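Local coordinates for CRISPR-associated protein CasA/Cse1 (Thermus thermophilus, PDB 4AN8), which serves as a subunit of the Cascade ribonucleoprotein complex of type I-E CRISPR immunity and is thought to take part in selecting foreign DNA, at residues Q113-K127 and V252-Y266. Sequence-based numbering, arbitrary orientation.
Sequences QVADLPEENPLPWSK and VRLLDEGDGVRFMGY. With ACT (acetate ion), chain D.
R253 bends at chi2 (-123°) and again at chi3 (-61°), which turns its guanidinium into the loop at V114-E119. Q113 stays extended beyond CG, and its side chain crosses that of L254 at about a right angle. Segment 252-266 is a beta hairpin, and 113-127 wraps round it, pairing as a short antiparallel edge strand at L123-P124. L123 and M264 form the hydrogen-bonded pair: L123 N to M264 O and M264 N to L123 O are both 2.8 Å. W125 N bonds to R262 O. At the other end, Q113 OE1 accepts from L254 N at 3.0 Å, and a water lies within hydrogen-bonding distance of both Q113 OE1 and L254 O. Its NE2 is held by F111 O and L104 O. The R253 guanidinium lies between A115 O on one face and L255 CD2 on the other. At its edge L117 O accepts from NH2, in a bond modelled doubtfully short. The salt bridge of R253 NH1 to E119 OE2 is long, 3.4 Å, with the two planes 89° apart, and E119 is poorly ordered. L123 CD1 packs on Y266 CD2 at 3.6 Å. The Y266 hydroxyl bonds to H164 of helix 154-167, which also packs against Q113, V252 and L254. K127 CG lies over a face of the Y266 ring, while an acetate, probably from crystallisation, meets the ring edge with OXT 3.3 Å from Y266 OH.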
loop_
_atom_site.group_PDB
_atom_site.type_symbol
_atom_site.label_atom_id
_atom_site.label_comp_id
_atom_site.label_asym_id
_atom_site.label_seq_id
_atom_site.Cartn_x
_atom_site.Cartn_y
_atom_site.Cartn_z
ATOM N N GLN A 113 1.998 -15.111 -17.153
ATOM C CA GLN A 113 1.194 -16.325 -17.145
ATOM C C GLN A 113 2.029 -17.549 -17.543
ATOM O O GLN A 113 3.213 -17.425 -17.819
ATOM C CB GLN A 113 -0.014 -16.148 -18.069
ATOM C CG GLN A 113 -0.942 -15.027 -17.643
ATOM C CD GLN A 113 -1.889 -14.636 -18.739
ATOM O OE1 GLN A 113 -2.807 -15.373 -19.058
ATOM N NE2 GLN A 113 -1.668 -13.472 -19.334
ATOM N N VAL A 114 1.411 -18.724 -17.544
ATOM C CA VAL A 114 2.113 -19.971 -17.843
ATOM C C VAL A 114 1.433 -20.567 -19.061
ATOM O O VAL A 114 0.267 -20.975 -18.984
ATOM C CB VAL A 114 2.008 -20.981 -16.672
ATOM C CG1 VAL A 114 2.804 -22.271 -16.983
ATOM C CG2 VAL A 114 2.465 -20.348 -15.350
ATOM N N ALA A 115 2.146 -20.597 -20.184
ATOM C CA ALA A 115 1.544 -20.912 -21.465
ATOM C C ALA A 115 0.956 -22.309 -21.503
ATOM O O ALA A 115 -0.025 -22.534 -22.192
ATOM C CB ALA A 115 2.561 -20.742 -22.589
ATOM N N ASP A 116 1.546 -23.243 -20.764
ATOM C CA ASP A 116 1.110 -24.632 -20.841
ATOM C C ASP A 116 0.360 -25.159 -19.617
ATOM O O ASP A 116 0.291 -26.373 -19.407
ATOM C CB ASP A 116 2.274 -25.570 -21.196
ATOM C CG ASP A 116 3.435 -25.453 -20.233
ATOM O OD1 ASP A 116 3.264 -24.849 -19.155
ATOM O OD2 ASP A 116 4.525 -25.972 -20.549
ATOM N N LEU A 117 -0.197 -24.256 -18.811
ATOM C CA LEU A 117 -1.182 -24.686 -17.834
ATOM C C LEU A 117 -2.305 -25.298 -18.649
ATOM O O LEU A 117 -2.707 -24.737 -19.654
ATOM C CB LEU A 117 -1.710 -23.504 -17.026
ATOM C CG LEU A 117 -1.020 -23.234 -15.689
ATOM C CD1 LEU A 117 -1.508 -21.910 -15.067
ATOM C CD2 LEU A 117 -1.223 -24.423 -14.748
ATOM N N PRO A 118 -2.786 -26.474 -18.249
ATOM C CA PRO A 118 -3.931 -27.094 -18.923
ATOM C C PRO A 118 -5.203 -26.246 -18.854
ATOM O O PRO A 118 -5.407 -25.533 -17.879
ATOM C CB PRO A 118 -4.135 -28.408 -18.149
ATOM C CG PRO A 118 -3.171 -28.372 -16.997
ATOM C CD PRO A 118 -2.090 -27.409 -17.354
ATOM N N GLU A 119 -6.048 -26.336 -19.879
ATOM C CA GLU A 119 -7.313 -25.607 -19.911
ATOM C C GLU A 119 -8.423 -26.377 -19.226
ATOM O O GLU A 119 -9.530 -25.870 -19.080
ATOM C CB GLU A 119 -7.746 -25.342 -21.352
ATOM C CG GLU A 119 -6.698 -24.675 -22.213
ATOM C CD GLU A 119 -7.211 -24.348 -23.596
ATOM O OE1 GLU A 119 -8.440 -24.163 -23.749
ATOM O OE2 GLU A 119 -6.385 -24.282 -24.528
ATOM N N GLU A 120 -8.131 -27.610 -18.828
ATOM C CA GLU A 120 -9.143 -28.498 -18.261
ATOM C C GLU A 120 -9.391 -28.262 -16.777
ATOM O O GLU A 120 -8.453 -28.121 -15.988
ATOM C CB GLU A 120 -8.778 -29.963 -18.504
ATOM C CG GLU A 120 -9.834 -30.722 -19.280
ATOM C CD GLU A 120 -9.739 -32.218 -19.081
ATOM O OE1 GLU A 120 -10.374 -32.732 -18.134
ATOM O OE2 GLU A 120 -9.031 -32.879 -19.870
ATOM N N ASN A 121 -10.668 -28.248 -16.402
ATOM C CA ASN A 121 -11.041 -28.005 -15.033
ATOM C C ASN A 121 -10.457 -26.727 -14.410
ATOM O O ASN A 121 -9.750 -26.759 -13.425
ATOM C CB ASN A 121 -10.792 -29.249 -14.201
ATOM C CG ASN A 121 -11.500 -30.479 -14.761
ATOM O OD1 ASN A 121 -10.889 -31.500 -14.955
ATOM N ND2 ASN A 121 -12.782 -30.371 -15.019
ATOM N N PRO A 122 -10.789 -25.614 -15.037
ATOM C CA PRO A 122 -10.288 -24.294 -14.720
ATOM C C PRO A 122 -10.960 -23.655 -13.537
ATOM O O PRO A 122 -11.913 -24.169 -13.076
ATOM C CB PRO A 122 -10.600 -23.534 -15.986
ATOM C CG PRO A 122 -11.763 -24.134 -16.462
ATOM C CD PRO A 122 -11.752 -25.548 -16.123
ATOM N N LEU A 123 -10.421 -22.565 -13.033
ATOM C CA LEU A 123 -11.045 -21.789 -11.985
ATOM C C LEU A 123 -11.637 -20.528 -12.565
ATOM O O LEU A 123 -11.220 -20.077 -13.569
ATOM C CB LEU A 123 -10.052 -21.430 -10.896
ATOM C CG LEU A 123 -9.254 -22.489 -10.168
ATOM C CD1 LEU A 123 -8.476 -21.906 -9.075
ATOM C CD2 LEU A 123 -10.123 -23.522 -9.659
ATOM N N PRO A 124 -12.679 -19.985 -11.905
ATOM C CA PRO A 124 -13.279 -18.715 -12.344
ATOM C C PRO A 124 -12.283 -17.606 -12.109
ATOM O O PRO A 124 -11.556 -17.678 -11.116
ATOM C CB PRO A 124 -14.461 -18.511 -11.387
ATOM C CG PRO A 124 -14.546 -19.760 -10.544
ATOM C CD PRO A 124 -13.250 -20.471 -10.637
ATOM N N TRP A 125 -12.249 -16.607 -12.989
ATOM C CA TRP A 125 -11.323 -15.494 -12.832
ATOM C C TRP A 125 -11.570 -14.764 -11.527
ATOM O O TRP A 125 -10.699 -14.043 -11.044
ATOM C CB TRP A 125 -11.389 -14.525 -14.017
ATOM C CG TRP A 125 -12.593 -13.634 -14.055
ATOM C CD1 TRP A 125 -13.844 -13.963 -14.489
ATOM C CD2 TRP A 125 -12.649 -12.251 -13.683
ATOM N NE1 TRP A 125 -14.677 -12.883 -14.401
ATOM C CE2 TRP A 125 -13.973 -11.813 -13.909
ATOM C CE3 TRP A 125 -11.709 -11.340 -13.180
ATOM C CZ2 TRP A 125 -14.390 -10.495 -13.642
ATOM C CZ3 TRP A 125 -12.119 -10.020 -12.921
ATOM C CH2 TRP A 125 -13.449 -9.618 -13.149
ATOM N N SER A 126 -12.742 -14.967 -10.934
ATOM C CA SER A 126 -13.060 -14.320 -9.661
ATOM C C SER A 126 -12.041 -14.635 -8.557
ATOM O O SER A 126 -11.872 -13.849 -7.633
ATOM C CB SER A 126 -14.461 -14.713 -9.206
ATOM O OG SER A 126 -14.554 -16.115 -9.066
ATOM N N LYS A 127 -11.368 -15.785 -8.659
ATOM C CA LYS A 127 -10.310 -16.173 -7.722
ATOM C C LYS A 127 -9.093 -15.197 -7.728
ATOM O O LYS A 127 -8.300 -15.154 -6.781
ATOM C CB LYS A 127 -9.847 -17.594 -8.036
ATOM C CG LYS A 127 -8.547 -17.999 -7.355
ATOM C CD LYS A 127 -8.789 -18.672 -5.998
ATOM C CE LYS A 127 -7.479 -19.077 -5.322
ATOM N NZ LYS A 127 -7.692 -20.149 -4.313
ATOM N N VAL A 252 -0.802 -18.753 -13.678
ATOM C CA VAL A 252 -2.121 -18.397 -14.173
ATOM C C VAL A 252 -2.088 -18.477 -15.674
ATOM O O VAL A 252 -1.084 -18.118 -16.303
ATOM C CB VAL A 252 -2.515 -16.948 -13.784
ATOM C CG1 VAL A 252 -3.839 -16.567 -14.449
ATOM C CG2 VAL A 252 -2.596 -16.788 -12.265
ATOM N N ARG A 253 -3.178 -18.958 -16.260
ATOM C CA ARG A 253 -3.371 -18.806 -17.693
ATOM C C ARG A 253 -4.812 -18.444 -18.010
ATOM O O ARG A 253 -5.695 -19.323 -18.021
ATOM C CB ARG A 253 -2.997 -20.067 -18.465
ATOM C CG ARG A 253 -2.437 -19.727 -19.819
ATOM C CD ARG A 253 -3.191 -20.373 -20.951
ATOM N NE ARG A 253 -3.175 -21.827 -20.880
ATOM C CZ ARG A 253 -3.801 -22.618 -21.747
ATOM N NH1 ARG A 253 -4.484 -22.091 -22.754
ATOM N NH2 ARG A 253 -3.743 -23.933 -21.609
ATOM N N LEU A 254 -5.040 -17.160 -18.273
ATOM C CA LEU A 254 -6.374 -16.690 -18.634
ATOM C C LEU A 254 -6.822 -17.385 -19.911
ATOM O O LEU A 254 -6.050 -17.516 -20.850
ATOM C CB LEU A 254 -6.362 -15.189 -18.858
ATOM C CG LEU A 254 -5.783 -14.403 -17.699
ATOM C CD1 LEU A 254 -5.664 -12.938 -18.098
ATOM C CD2 LEU A 254 -6.615 -14.579 -16.407
ATOM N N LEU A 255 -8.071 -17.824 -19.931
ATOM C CA LEU A 255 -8.641 -18.463 -21.107
ATOM C C LEU A 255 -9.529 -17.465 -21.891
ATOM O O LEU A 255 -10.451 -16.862 -21.338
ATOM C CB LEU A 255 -9.445 -19.708 -20.685
ATOM C CG LEU A 255 -8.706 -20.726 -19.790
ATOM C CD1 LEU A 255 -9.549 -22.007 -19.540
ATOM C CD2 LEU A 255 -7.344 -21.077 -20.384
ATOM N N ASP A 256 -9.248 -17.309 -23.180
ATOM C CA ASP A 256 -9.948 -16.347 -24.014
ATOM C C ASP A 256 -11.286 -16.921 -24.499
ATOM O O ASP A 256 -11.316 -17.907 -25.247
ATOM C CB ASP A 256 -9.039 -15.970 -25.193
ATOM C CG ASP A 256 -9.664 -14.944 -26.138
ATOM O OD1 ASP A 256 -10.766 -14.413 -25.842
ATOM O OD2 ASP A 256 -9.020 -14.661 -27.183
ATOM N N GLU A 257 -12.384 -16.306 -24.061
ATOM C CA GLU A 257 -13.734 -16.672 -24.508
ATOM C C GLU A 257 -14.033 -16.190 -25.924
ATOM O O GLU A 257 -15.051 -16.542 -26.491
ATOM C CB GLU A 257 -14.791 -16.066 -23.588
ATOM C CG GLU A 257 -14.719 -16.518 -22.158
ATOM C CD GLU A 257 -15.072 -17.984 -21.993
ATOM O OE1 GLU A 257 -16.281 -18.287 -21.981
ATOM O OE2 GLU A 257 -14.148 -18.827 -21.864
ATOM N N GLY A 258 -13.155 -15.373 -26.488
ATOM C CA GLY A 258 -13.386 -14.809 -27.806
ATOM C C GLY A 258 -13.330 -13.293 -27.762
ATOM O O GLY A 258 -12.687 -12.656 -28.610
ATOM N N ASP A 259 -13.990 -12.711 -26.762
ATOM C CA ASP A 259 -13.917 -11.268 -26.541
ATOM C C ASP A 259 -13.883 -10.920 -25.048
ATOM O O ASP A 259 -14.245 -9.819 -24.658
ATOM C CB ASP A 259 -15.104 -10.576 -27.190
ATOM C CG ASP A 259 -16.402 -11.003 -26.584
ATOM O OD1 ASP A 259 -16.365 -11.665 -25.530
ATOM O OD2 ASP A 259 -17.461 -10.682 -27.151
ATOM N N GLY A 260 -13.464 -11.873 -24.223
ATOM C CA GLY A 260 -13.422 -11.696 -22.786
ATOM C C GLY A 260 -12.924 -12.943 -22.067
ATOM O O GLY A 260 -12.528 -13.941 -22.689
ATOM N N VAL A 261 -12.955 -12.889 -20.740
ATOM C CA VAL A 261 -12.431 -13.978 -19.927
ATOM C C VAL A 261 -13.419 -14.350 -18.834
ATOM O O VAL A 261 -13.951 -13.478 -18.147
ATOM C CB VAL A 261 -11.083 -13.582 -19.256
ATOM C CG1 VAL A 261 -10.684 -14.618 -18.216
ATOM C CG2 VAL A 261 -9.997 -13.396 -20.305
ATOM N N ARG A 262 -13.651 -15.650 -18.674
ATOM C CA ARG A 262 -14.443 -16.166 -17.560
ATOM C C ARG A 262 -13.629 -17.073 -16.640
ATOM O O ARG A 262 -13.859 -17.092 -15.440
ATOM C CB ARG A 262 -15.657 -16.955 -18.066
ATOM C CG ARG A 262 -16.733 -16.140 -18.777
ATOM C CD ARG A 262 -17.904 -17.050 -19.222
ATOM N NE ARG A 262 -19.009 -16.279 -19.769
ATOM C CZ ARG A 262 -19.166 -15.998 -21.058
ATOM N NH1 ARG A 262 -18.296 -16.446 -21.960
ATOM N NH2 ARG A 262 -20.201 -15.270 -21.447
ATOM N N PHE A 263 -12.719 -17.851 -17.222
ATOM C CA PHE A 263 -11.989 -18.912 -16.524
ATOM C C PHE A 263 -10.480 -18.859 -16.761
ATOM O O PHE A 263 -10.000 -18.198 -17.681
ATOM C CB PHE A 263 -12.504 -20.304 -16.951
ATOM C CG PHE A 263 -13.933 -20.545 -16.604
ATOM C CD1 PHE A 263 -14.296 -20.896 -15.321
ATOM C CD2 PHE A 263 -14.919 -20.405 -17.557
ATOM C CE1 PHE A 263 -15.626 -21.112 -14.988
ATOM C CE2 PHE A 263 -16.246 -20.608 -17.230
ATOM C CZ PHE A 263 -16.596 -20.955 -15.938
ATOM N N MET A 264 -9.742 -19.577 -15.918
ATOM C CA MET A 264 -8.296 -19.593 -15.972
ATOM C C MET A 264 -7.737 -20.950 -15.526
ATOM O O MET A 264 -8.296 -21.610 -14.641
ATOM C CB MET A 264 -7.740 -18.482 -15.075
ATOM C CG MET A 264 -8.051 -18.653 -13.603
ATOM S SD MET A 264 -7.442 -17.229 -12.639
ATOM C CE MET A 264 -8.017 -17.655 -11.005
ATOM N N GLY A 265 -6.633 -21.357 -16.147
ATOM C CA GLY A 265 -5.820 -22.435 -15.622
ATOM C C GLY A 265 -5.112 -21.818 -14.442
ATOM O O GLY A 265 -4.856 -20.609 -14.458
ATOM N N TYR A 266 -4.798 -22.623 -13.430
ATOM C CA TYR A 266 -4.285 -22.113 -12.170
ATOM C C TYR A 266 -3.387 -23.137 -11.473
ATOM O O TYR A 266 -3.735 -24.311 -11.380
ATOM C CB TYR A 266 -5.460 -21.729 -11.261
ATOM C CG TYR A 266 -5.061 -20.857 -10.083
ATOM C CD1 TYR A 266 -4.834 -19.486 -10.255
ATOM C CD2 TYR A 266 -4.907 -21.390 -8.805
ATOM C CE1 TYR A 266 -4.456 -18.681 -9.210
ATOM C CE2 TYR A 266 -4.524 -20.569 -7.727
ATOM C CZ TYR A 266 -4.298 -19.215 -7.950
ATOM O OH TYR A 266 -3.914 -18.369 -6.912
HETATM C C ACT D . -3.820 -19.048 -2.963
HETATM O O ACT D . -3.361 -17.907 -3.271
HETATM O OXT ACT D . -4.262 -19.752 -3.917
HETATM C CH3 ACT D . -3.840 -19.533 -1.532
HETATM O O HOH W 1 -3.332 -16.565 -21.564
#